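Long-range contacts in beta-lactamase (Chitinophaga pinensis, PDB 6N36), which probably hydrolyses the amide bond of beta-lactam rings, as a metallo-beta-lactamase with two zinc ions bound in its active site: residues 74-79 and 99-104; 139-144 and 153-158; 167-172 and 180-185; 186-191 and 205-210. All coordinates share one frame; numbering follows the deposited sequence.

Contact 1. Residues 74-79 and 99-104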
# COMPACT_ATOMS: atom_id res chain seq x y z
N LYS A 74 2.18 16.83 10.81
CA LYS A 74 1.43 16.61 12.06
C LYS A 74 -0.08 16.70 11.83
O LYS A 74 -0.83 16.38 12.75
CB LYS A 74 1.98 17.51 13.18
CG LYS A 74 3.31 17.00 13.72
CD LYS A 74 4.00 17.92 14.76
CE LYS A 74 5.50 17.67 14.81
NZ LYS A 74 6.20 18.32 15.95
N ASP A 75 -0.54 17.00 10.61
CA ASP A 75 -1.99 17.01 10.26
C ASP A 75 -2.44 15.65 9.73
O ASP A 75 -3.62 15.50 9.48
CB ASP A 75 -2.29 18.13 9.27
CG ASP A 75 -2.27 19.51 9.88
OD1 ASP A 75 -2.54 19.59 11.13
OD2 ASP A 75 -1.99 20.46 9.15
N ILE A 76 -1.55 14.66 9.62
CA ILE A 76 -1.98 13.26 9.32
C ILE A 76 -2.80 12.76 10.50
O ILE A 76 -2.32 12.85 11.66
CB ILE A 76 -0.80 12.37 9.06
CG1 ILE A 76 -0.05 12.82 7.82
CG2 ILE A 76 -1.24 10.89 9.00
CD1 ILE A 76 1.28 12.12 7.69
N ARG A 77 -4.02 12.33 10.24
CA ARG A 77 -4.94 11.83 11.28
C ARG A 77 -5.15 10.31 11.21
O ARG A 77 -5.54 9.75 12.24
CB ARG A 77 -6.30 12.52 11.17
CG ARG A 77 -6.28 14.01 11.52
CD ARG A 77 -6.12 14.31 13.00
NE ARG A 77 -5.97 15.77 13.17
CZ ARG A 77 -4.78 16.39 13.22
NH1 ARG A 77 -3.65 15.69 13.21
NH2 ARG A 77 -4.74 17.72 13.28
N ILE A 78 -5.02 9.73 10.03
CA ILE A 78 -5.27 8.28 9.81
C ILE A 78 -4.06 7.69 9.09
O ILE A 78 -3.64 8.23 8.08
CB ILE A 78 -6.56 8.07 9.03
CG1 ILE A 78 -7.74 8.70 9.78
CG2 ILE A 78 -6.75 6.58 8.76
CD1 ILE A 78 -9.04 8.58 9.07
N LEU A 79 -3.65 6.53 9.57
CA LEU A 79 -2.59 5.71 8.93
C LEU A 79 -3.20 4.41 8.42
O LEU A 79 -3.90 3.74 9.16
CB LEU A 79 -1.50 5.38 9.95
CG LEU A 79 -0.87 6.56 10.68
CD1 LEU A 79 0.15 6.10 11.69
CD2 LEU A 79 -0.26 7.50 9.73
N THR A 99 2.86 11.92 15.16
CA THR A 99 1.62 12.57 14.68
C THR A 99 0.46 12.27 15.63
O THR A 99 -0.49 13.01 15.58
CB THR A 99 1.23 12.12 13.27
OG1 THR A 99 1.00 10.71 13.35
CG2 THR A 99 2.27 12.40 12.20
N HIS A 100 0.50 11.19 16.40
CA HIS A 100 -0.65 10.63 17.15
C HIS A 100 -1.82 10.35 16.20
O HIS A 100 -2.98 10.28 16.62
CB HIS A 100 -0.93 11.55 18.38
CG HIS A 100 -0.00 11.25 19.52
ND1 HIS A 100 -0.22 11.72 20.80
CD2 HIS A 100 1.15 10.52 19.57
CE1 HIS A 100 0.76 11.30 21.59
NE2 HIS A 100 1.61 10.56 20.86
N ALA A 101 -1.55 10.00 14.95
CA ALA A 101 -2.59 9.52 14.03
C ALA A 101 -3.10 8.15 14.48
O ALA A 101 -2.37 7.43 15.25
CB ALA A 101 -2.01 9.47 12.64
N LYS A 102 -4.33 7.82 14.06
CA LYS A 102 -4.95 6.51 14.34
C LYS A 102 -4.46 5.50 13.32
O LYS A 102 -4.57 5.76 12.13
CB LYS A 102 -6.47 6.60 14.27
CG LYS A 102 -7.11 7.51 15.32
CD LYS A 102 -8.62 7.36 15.22
CE LYS A 102 -9.43 8.47 15.83
NZ LYS A 102 -10.77 8.54 15.19
N MET A 103 -3.91 4.39 13.78
CA MET A 103 -3.56 3.24 12.89
C MET A 103 -4.80 2.40 12.63
O MET A 103 -5.35 1.82 13.57
CB MET A 103 -2.52 2.32 13.52
CG MET A 103 -2.12 1.23 12.55
SD MET A 103 -0.97 1.83 11.29
CE MET A 103 -1.68 1.09 9.82
N MET A 104 -5.23 2.29 11.38
CA MET A 104 -6.39 1.45 11.00
C MET A 104 -5.85 0.33 10.09
O MET A 104 -5.11 0.62 9.11
CB MET A 104 -7.48 2.27 10.34
CG MET A 104 -7.86 3.47 11.17
SD MET A 104 -9.37 4.21 10.54
CE MET A 104 -9.64 5.52 11.72
O HOH W 1 -0.27 15.60 15.32
O HOH W 2 -3.01 13.06 14.30

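Contact 2. Residues 139-144 and 153-158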
# COMPACT_ATOMS: atom_id res chain seq x y z
N LEU A 139 -10.08 -3.33 10.62
CA LEU A 139 -10.90 -3.18 9.40
C LEU A 139 -11.27 -4.56 8.85
O LEU A 139 -10.43 -5.49 8.92
CB LEU A 139 -10.08 -2.42 8.35
CG LEU A 139 -9.67 -1.00 8.72
CD1 LEU A 139 -8.63 -0.49 7.71
CD2 LEU A 139 -10.90 -0.09 8.81
N HIS A 140 -12.46 -4.65 8.25
CA HIS A 140 -13.00 -5.82 7.52
C HIS A 140 -13.26 -5.50 6.06
O HIS A 140 -13.34 -4.34 5.68
CB HIS A 140 -14.29 -6.31 8.22
CG HIS A 140 -14.06 -6.58 9.66
ND1 HIS A 140 -14.24 -5.60 10.62
CD2 HIS A 140 -13.52 -7.63 10.29
CE1 HIS A 140 -13.91 -6.09 11.81
NE2 HIS A 140 -13.46 -7.33 11.63
N ASP A 141 -13.42 -6.53 5.25
CA ASP A 141 -13.67 -6.36 3.81
C ASP A 141 -14.85 -5.42 3.64
O ASP A 141 -15.94 -5.64 4.29
CB ASP A 141 -13.88 -7.71 3.12
CG ASP A 141 -13.97 -7.58 1.61
OD1 ASP A 141 -13.12 -6.90 1.02
OD2 ASP A 141 -14.91 -8.13 1.00
N GLY A 142 -14.68 -4.41 2.81
CA GLY A 142 -15.74 -3.43 2.49
C GLY A 142 -15.86 -2.31 3.51
O GLY A 142 -16.67 -1.41 3.25
N ASP A 143 -15.15 -2.29 4.63
CA ASP A 143 -15.23 -1.22 5.66
C ASP A 143 -14.88 0.13 5.00
O ASP A 143 -14.04 0.21 4.07
CB ASP A 143 -14.36 -1.41 6.89
CG ASP A 143 -14.91 -2.34 7.95
OD1 ASP A 143 -16.09 -2.76 7.84
OD2 ASP A 143 -14.19 -2.62 8.91
N SER A 144 -15.55 1.18 5.45
CA SER A 144 -15.29 2.56 4.98
C SER A 144 -14.51 3.33 6.06
O SER A 144 -14.79 3.18 7.26
CB SER A 144 -16.56 3.23 4.60
OG SER A 144 -17.26 3.53 5.78
N VAL A 153 -12.89 2.96 0.80
CA VAL A 153 -13.33 1.57 1.05
C VAL A 153 -12.14 0.60 1.00
O VAL A 153 -11.35 0.67 0.05
CB VAL A 153 -14.43 1.17 0.06
CG1 VAL A 153 -14.79 -0.29 0.28
CG2 VAL A 153 -15.64 2.08 0.20
N MET A 154 -11.97 -0.20 2.05
CA MET A 154 -10.91 -1.25 2.08
C MET A 154 -11.47 -2.54 1.46
O MET A 154 -12.65 -2.89 1.77
CB MET A 154 -10.43 -1.53 3.50
CG MET A 154 -9.25 -2.49 3.51
SD MET A 154 -9.82 -4.26 3.58
CE MET A 154 -9.91 -4.45 5.34
N ARG A 155 -10.73 -3.16 0.54
CA ARG A 155 -11.12 -4.49 0.04
C ARG A 155 -10.03 -5.48 0.41
O ARG A 155 -8.85 -5.19 0.13
CB ARG A 155 -11.39 -4.51 -1.47
CG ARG A 155 -12.53 -3.61 -1.93
CD ARG A 155 -13.86 -3.95 -1.33
NE ARG A 155 -14.22 -5.36 -1.34
CZ ARG A 155 -14.94 -5.97 -2.29
NH1 ARG A 155 -15.33 -5.31 -3.37
NH2 ARG A 155 -15.15 -7.27 -2.18
N GLN A 156 -10.39 -6.60 1.02
CA GLN A 156 -9.41 -7.63 1.43
C GLN A 156 -8.92 -8.37 0.19
O GLN A 156 -9.73 -8.98 -0.53
CB GLN A 156 -9.95 -8.59 2.49
CG GLN A 156 -10.27 -7.92 3.82
CD GLN A 156 -10.83 -8.94 4.78
OE1 GLN A 156 -11.62 -9.81 4.37
NE2 GLN A 156 -10.49 -8.83 6.06
N HIS A 157 -7.60 -8.35 -0.01
CA HIS A 157 -6.90 -8.96 -1.16
C HIS A 157 -5.80 -9.85 -0.60
O HIS A 157 -4.64 -9.60 -0.83
CB HIS A 157 -6.47 -7.89 -2.14
CG HIS A 157 -7.62 -7.28 -2.84
ND1 HIS A 157 -7.57 -6.00 -3.36
CD2 HIS A 157 -8.85 -7.78 -3.15
CE1 HIS A 157 -8.73 -5.72 -3.88
NE2 HIS A 157 -9.56 -6.76 -3.77
N PRO A 158 -6.16 -10.89 0.18
CA PRO A 158 -5.17 -11.66 0.92
C PRO A 158 -4.25 -12.48 0.01
O PRO A 158 -4.56 -12.74 -1.19
CB PRO A 158 -5.98 -12.57 1.78
CG PRO A 158 -7.26 -12.75 0.99
CD PRO A 158 -7.54 -11.35 0.46
O HOH W 3 -12.22 -8.47 -1.35
O HOH W 4 -13.89 -9.27 6.19

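Contact 3. Residues 167-172 and 180-185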
# COMPACT_ATOMS: atom_id res chain seq x y z
N PHE A 167 -7.38 -0.16 -1.58
CA PHE A 167 -8.25 0.95 -1.17
C PHE A 167 -8.84 1.59 -2.42
O PHE A 167 -8.13 1.83 -3.41
CB PHE A 167 -7.48 1.99 -0.34
CG PHE A 167 -6.89 1.41 0.91
CD1 PHE A 167 -7.69 1.15 2.02
CD2 PHE A 167 -5.53 1.11 0.99
CE1 PHE A 167 -7.16 0.59 3.16
CE2 PHE A 167 -5.00 0.55 2.14
CZ PHE A 167 -5.80 0.30 3.23
N LEU A 168 -10.16 1.81 -2.37
CA LEU A 168 -10.91 2.48 -3.46
C LEU A 168 -11.50 3.75 -2.88
O LEU A 168 -12.11 3.73 -1.77
CB LEU A 168 -12.07 1.57 -3.91
CG LEU A 168 -11.77 0.43 -4.87
CD1 LEU A 168 -12.96 -0.56 -4.80
CD2 LEU A 168 -11.66 0.92 -6.31
N PHE A 169 -11.43 4.83 -3.64
CA PHE A 169 -11.99 6.12 -3.20
C PHE A 169 -12.15 7.04 -4.40
O PHE A 169 -11.35 7.04 -5.36
CB PHE A 169 -11.12 6.80 -2.12
CG PHE A 169 -9.65 6.89 -2.44
CD1 PHE A 169 -8.83 5.80 -2.20
CD2 PHE A 169 -9.09 8.00 -3.04
CE1 PHE A 169 -7.49 5.86 -2.52
CE2 PHE A 169 -7.75 8.05 -3.38
CZ PHE A 169 -6.96 6.97 -3.12
N ASP A 170 -13.12 7.92 -4.26
CA ASP A 170 -13.37 9.00 -5.24
C ASP A 170 -12.59 10.26 -4.85
O ASP A 170 -12.59 10.64 -3.64
CB ASP A 170 -14.86 9.33 -5.34
CG ASP A 170 -15.68 8.22 -5.96
OD1 ASP A 170 -15.10 7.28 -6.58
OD2 ASP A 170 -16.94 8.29 -5.84
N VAL A 171 -11.95 10.88 -5.84
CA VAL A 171 -11.36 12.24 -5.69
C VAL A 171 -12.01 13.16 -6.74
O VAL A 171 -12.29 12.73 -7.86
CB VAL A 171 -9.83 12.27 -5.80
CG1 VAL A 171 -9.21 11.36 -4.75
CG2 VAL A 171 -9.32 11.88 -7.18
N LYS A 172 -12.17 14.40 -6.36
CA LYS A 172 -12.80 15.46 -7.21
C LYS A 172 -11.74 16.51 -7.54
O LYS A 172 -11.05 16.94 -6.61
CB LYS A 172 -13.91 16.13 -6.41
CG LYS A 172 -15.10 15.25 -6.07
CD LYS A 172 -16.10 15.99 -5.21
CE LYS A 172 -17.44 15.30 -5.10
NZ LYS A 172 -18.20 15.87 -3.97
N VAL A 180 -10.34 6.04 -7.77
CA VAL A 180 -8.95 5.58 -7.71
C VAL A 180 -8.89 4.27 -6.94
O VAL A 180 -9.54 4.13 -5.87
CB VAL A 180 -8.09 6.65 -7.00
CG1 VAL A 180 -6.65 6.22 -6.93
CG2 VAL A 180 -8.21 8.01 -7.69
N LEU A 181 -8.08 3.37 -7.46
CA LEU A 181 -7.71 2.12 -6.75
C LEU A 181 -6.23 2.21 -6.41
O LEU A 181 -5.40 2.40 -7.33
CB LEU A 181 -8.00 0.95 -7.68
CG LEU A 181 -7.45 -0.40 -7.17
CD1 LEU A 181 -8.17 -0.84 -5.91
CD2 LEU A 181 -7.58 -1.49 -8.24
N ILE A 182 -5.93 2.05 -5.14
CA ILE A 182 -4.54 1.78 -4.68
C ILE A 182 -4.52 0.26 -4.46
O ILE A 182 -5.13 -0.23 -3.47
CB ILE A 182 -4.19 2.57 -3.41
CG1 ILE A 182 -4.30 4.09 -3.62
CG2 ILE A 182 -2.80 2.15 -2.93
CD1 ILE A 182 -3.45 4.67 -4.67
N ALA A 183 -3.95 -0.44 -5.42
CA ALA A 183 -4.05 -1.90 -5.58
C ALA A 183 -2.87 -2.59 -4.92
O ALA A 183 -1.73 -2.31 -5.35
CB ALA A 183 -4.09 -2.29 -7.03
N ASN A 184 -3.13 -3.55 -4.04
CA ASN A 184 -2.05 -4.44 -3.58
C ASN A 184 -1.95 -5.63 -4.52
O ASN A 184 -2.75 -6.50 -4.49
CB ASN A 184 -2.23 -4.86 -2.13
CG ASN A 184 -0.89 -5.32 -1.59
OD1 ASN A 184 -0.08 -4.49 -1.14
ND2 ASN A 184 -0.63 -6.64 -1.65
N ILE A 185 -0.92 -5.64 -5.33
CA ILE A 185 -0.77 -6.64 -6.41
C ILE A 185 -0.42 -7.96 -5.75
O ILE A 185 0.37 -8.03 -4.81
CB ILE A 185 0.30 -6.17 -7.42
CG1 ILE A 185 -0.15 -4.92 -8.17
CG2 ILE A 185 0.70 -7.31 -8.37
CD1 ILE A 185 -1.45 -5.00 -8.90

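Contact 4. Residues 186-191 and 205-210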
# COMPACT_ATOMS: atom_id res chain seq x y z
N PRO A 186 -1.08 -9.06 -6.16
CA PRO A 186 -0.90 -10.36 -5.51
C PRO A 186 0.37 -11.09 -5.97
O PRO A 186 0.31 -12.18 -6.51
CB PRO A 186 -2.18 -11.09 -5.88
CG PRO A 186 -2.49 -10.56 -7.25
CD PRO A 186 -2.19 -9.08 -7.13
N SER A 187 1.51 -10.46 -5.74
CA SER A 187 2.81 -11.10 -5.99
C SER A 187 3.05 -12.27 -5.03
O SER A 187 2.64 -12.22 -3.89
CB SER A 187 3.92 -10.09 -6.00
OG SER A 187 4.05 -9.50 -4.74
N ILE A 188 3.67 -13.31 -5.52
CA ILE A 188 3.97 -14.58 -4.80
C ILE A 188 5.48 -14.66 -4.61
O ILE A 188 6.19 -14.65 -5.65
CB ILE A 188 3.43 -15.75 -5.62
CG1 ILE A 188 1.93 -15.59 -5.91
CG2 ILE A 188 3.68 -17.03 -4.82
CD1 ILE A 188 1.39 -16.55 -7.00
N LEU A 189 5.95 -14.80 -3.37
CA LEU A 189 7.40 -14.89 -3.09
C LEU A 189 7.85 -16.31 -3.46
O LEU A 189 7.04 -17.28 -3.52
CB LEU A 189 7.69 -14.60 -1.62
CG LEU A 189 7.43 -13.15 -1.19
CD1 LEU A 189 7.85 -12.94 0.26
CD2 LEU A 189 8.15 -12.20 -2.10
N ASN A 190 9.15 -16.42 -3.72
CA ASN A 190 9.73 -17.73 -4.10
C ASN A 190 9.43 -18.81 -3.05
O ASN A 190 9.22 -19.94 -3.45
CB ASN A 190 11.23 -17.54 -4.28
CG ASN A 190 11.93 -18.77 -4.77
OD1 ASN A 190 11.36 -19.47 -5.62
ND2 ASN A 190 13.20 -18.97 -4.40
N ASP A 191 9.51 -18.48 -1.75
CA ASP A 191 9.47 -19.53 -0.70
C ASP A 191 8.00 -19.95 -0.47
O ASP A 191 7.78 -20.95 0.24
CB ASP A 191 10.09 -19.07 0.61
CG ASP A 191 11.61 -18.90 0.56
OD1 ASP A 191 12.25 -19.64 -0.19
OD2 ASP A 191 12.10 -17.98 1.24
N LYS A 205 -5.64 -20.64 -1.33
CA LYS A 205 -7.08 -20.36 -1.50
C LYS A 205 -7.27 -18.83 -1.53
O LYS A 205 -8.09 -18.30 -2.31
CB LYS A 205 -7.87 -21.01 -0.38
CG LYS A 205 -7.82 -22.53 -0.42
CD LYS A 205 -8.60 -23.16 0.73
CE LYS A 205 -8.64 -24.65 0.61
NZ LYS A 205 -7.29 -25.23 0.77
N ASP A 206 -6.50 -18.12 -0.69
CA ASP A 206 -6.60 -16.65 -0.58
C ASP A 206 -6.09 -16.02 -1.87
O ASP A 206 -6.69 -15.07 -2.38
CB ASP A 206 -5.85 -16.16 0.65
CG ASP A 206 -6.67 -16.19 1.91
OD1 ASP A 206 -7.89 -16.55 1.87
OD2 ASP A 206 -6.07 -15.85 3.01
N TYR A 207 -4.93 -16.43 -2.37
CA TYR A 207 -4.41 -15.87 -3.62
C TYR A 207 -5.40 -16.11 -4.76
O TYR A 207 -5.63 -15.19 -5.54
CB TYR A 207 -3.08 -16.50 -4.02
CG TYR A 207 -1.85 -15.80 -3.50
CD1 TYR A 207 -1.46 -14.57 -3.99
CD2 TYR A 207 -1.09 -16.39 -2.50
CE1 TYR A 207 -0.28 -13.99 -3.58
CE2 TYR A 207 0.10 -15.81 -2.08
CZ TYR A 207 0.49 -14.59 -2.59
OH TYR A 207 1.70 -14.06 -2.19
N ALA A 208 -6.00 -17.27 -4.81
CA ALA A 208 -6.97 -17.60 -5.87
C ALA A 208 -8.15 -16.64 -5.80
O ALA A 208 -8.60 -16.07 -6.84
CB ALA A 208 -7.43 -19.01 -5.80
N TYR A 209 -8.66 -16.42 -4.58
CA TYR A 209 -9.75 -15.47 -4.33
C TYR A 209 -9.36 -14.08 -4.80
O TYR A 209 -10.09 -13.39 -5.57
CB TYR A 209 -10.18 -15.47 -2.85
CG TYR A 209 -11.02 -14.27 -2.50
CD1 TYR A 209 -12.38 -14.26 -2.74
CD2 TYR A 209 -10.47 -13.08 -2.05
CE1 TYR A 209 -13.14 -13.14 -2.54
CE2 TYR A 209 -11.21 -11.95 -1.82
CZ TYR A 209 -12.59 -12.00 -1.98
OH TYR A 209 -13.38 -10.88 -1.81
N THR A 210 -8.18 -13.62 -4.39
CA THR A 210 -7.73 -12.25 -4.69
C THR A 210 -7.59 -12.04 -6.19
O THR A 210 -7.98 -10.96 -6.70
CB THR A 210 -6.43 -12.01 -3.95
OG1 THR A 210 -6.77 -11.96 -2.56
CG2 THR A 210 -5.74 -10.74 -4.38
O HOH W 5 4.20 -14.96 -1.15

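Contact 1. Residues 74-79 and 99-104
Strands 76-79 and 102-104 run parallel, their axes 4.7 Å apart and 25° from alignment, with Ile78 paired to Lys102 and Leu79 to Met103. They are neighbours in the seven-stranded mixed sheet of the metallo-beta-lactamase fold, joined by a beta-alpha-beta crossover through helices 86-89 and 92-99. Three backbone hydrogen bonds join them: Lys102 N to Arg77 O, Leu79 N to Lys102 O, and Met104 N to Leu79 O, the last nearly straight at 176°. On the face that helix 92-99 covers, the methyl of Ala101, just ahead of strand 102-104, points at strand 76-79 and lies 3.7 Å from Leu79 CG, with Ile76 CG2 beside it. Met103 also reaches Leu79: its chain leaves anti to the backbone N (chi1 -176°) and then bends, which brings SD within 3.8 Å of Leu79 CB. The Ile78 face is different. There the extended Met104 side chain crosses Ile78, SD 4.0 Å from CG2, and both touch Ile145 of strand 144-147. Ahead of the paired residues two waters bridge the segments instead. One donates to Lys74 O and Thr99 O; the second donates to Ile76 O and to Thr99 O, and accepts from Arg77 NH1 at 2.9 Å.

Contact 2. Residues 139-144 and 153-158
Asp141 and Met154 bury the most surface here, followed by Gln156; Asp141 supplies the polar part of the contact, Met154 the apolar and backbone part. The carboxylate of Asp141 swings out anti to its own backbone N (chi1 -173°), and this carries OD1 to the edge of strand 153-156. That oxygen takes two strong bonds from opposite faces of the carboxylate plane: Arg155 NE at 3.0 Å on the syn side, which is a salt bridge, and Gln156 N at 2.7 Å on the anti side. NE lies almost in line (174°) and OD1 sits in the guanidinium plane, although carboxylate and guanidinium are turned 45° apart; the salt bridge's second hydrogen bond, Arg155 NH2 to Asp141 OD2, is weak. A water that donates to OD1 and to Gln156 O adds a further link, so neighbouring donors probably stabilise the negative charge. The bent chain of Met154 sets CE 3.6 Å from Leu139 CB and 3.4 Å from His140 O, while its backbone bonds Gly142 N through O and Asp143 O through N. Gln156 lays its amide alongside Asp141, OE1 3.3 Å from CB; a water joins OE1 to Asp141 N, and NE2 is held by Asn106. The loop itself is a type II turn, His140 to Asp143, with Gly142 at positive phi. It links strand 137-139 of the seven-stranded sheet to strand 144-147 of the five-stranded one, Met154 packing against Phe167 of strand 165-172 and Arg155 against Tyr209 of helix 203-215.

Contact 3. Residues 167-172 and 180-185
Phe167 and Ile182, like Phe169 and Val180, form hydrogen-bonded pairs of an antiparallel beta hairpin, strands 165-172 and 177-182, within the five-stranded sheet of the metallo-beta-lactamase fold. Two bonds close each pair; Val180 N to Phe169 O is the straightest, at 173°. Between them Leu168 and Leu181 make the non-hydrogen-bonded pair, where Leu168 CA approaches Val180 O to 3.2 Å in a CA-H...O contact. Register sets the two faces; the torsions place the groups on them. Phe169 holds its ring between the backbone N and the carbonyl carbon (chi1 49°), the position with most backbone neighbours, and this folds it over the adjoining strand. Val180 CB lies over one ring face, 4.2 Å from the centroid, a CH-pi contact offset toward the rim, and Val180 CG1 reaches CZ. Val180 sends its other methyl, CG2, to Val171 CG2. Phe167 and Phe169 both also touch Ile152 of strand 150-156, which continues this apolar face. On the reverse face Leu181 sets CG anti to the backbone N (chi1 170°), and its CD1 lies 3.9 Å from Leu168 CD2 and 3.7 Å from Phe167 O. Back at the Phe169 ring, Ile182 comes in at the edge, CG1 3.8 Å from CE1.

Contact 4. Residues 186-191 and 205-210
Tyr207 lays one face of its ring against Ile188, whose CG1 stands 3.6 Å from CE1 and 3.9 Å from the ring centroid, a CH-pi contact 24° off the ring normal and offset toward the rim. Ile188 turns CG1 beside its backbone N (chi1 -55°), which brings that branch over the ring. The Tyr207 ring extends from helix 203-215 to the loop 186-191 that follows strand 177-182. Its edge runs beside the loop backbone, and the hydroxyl donates to Ser187 O at 2.7 Å, 24° out of the carbonyl plane. A water donates to the same hydroxyl and accepts from Leu189 N at 2.8 Å, so two hydrogen bonds hold the hydroxyl, one donated and one accepted. One helical turn on, Thr210 completes the seam: its CG2 lies 3.9 Å from Pro186 CB, which also rests 4.0 Å from Tyr207 CD1, while Thr210 OG1 bonds to Pro158 O. Pro186 O, by contrast, is buried with no polar partner in the model. Ser187 O takes a second bond, from ND1 of His160, a zinc ligand. That carbonyl is thus the second-shell group on His160, and Tyr207, one step further out, probably helps to hold it in place and so, indirectly, the imidazole.

In the fold
Contacts 1 and 3 are buried strand pairings in different sheets, parallel in the seven-stranded one and antiparallel in the five-stranded one, with regular backbone bonds and apolar side chains. Contact 2 is only partly buried and more polar, adding a carboxylate's salt bridge to two backbone bonds; it touches contact 1 where Leu139 meets Met104, and joins contact 3 through strands 150-156 and 165-172, with Val153 N probably bonded to Leu168 O. Contact 4 is buried but pairs no strands: a loop meets a helix mainly through one tyrosine. Its chain continues directly from contact 3, and Pro158 O of contact 2 binds Thr210. Contacts 1 and 4 lie on opposite sides of the chain's centre, their centres about 30 Å apart.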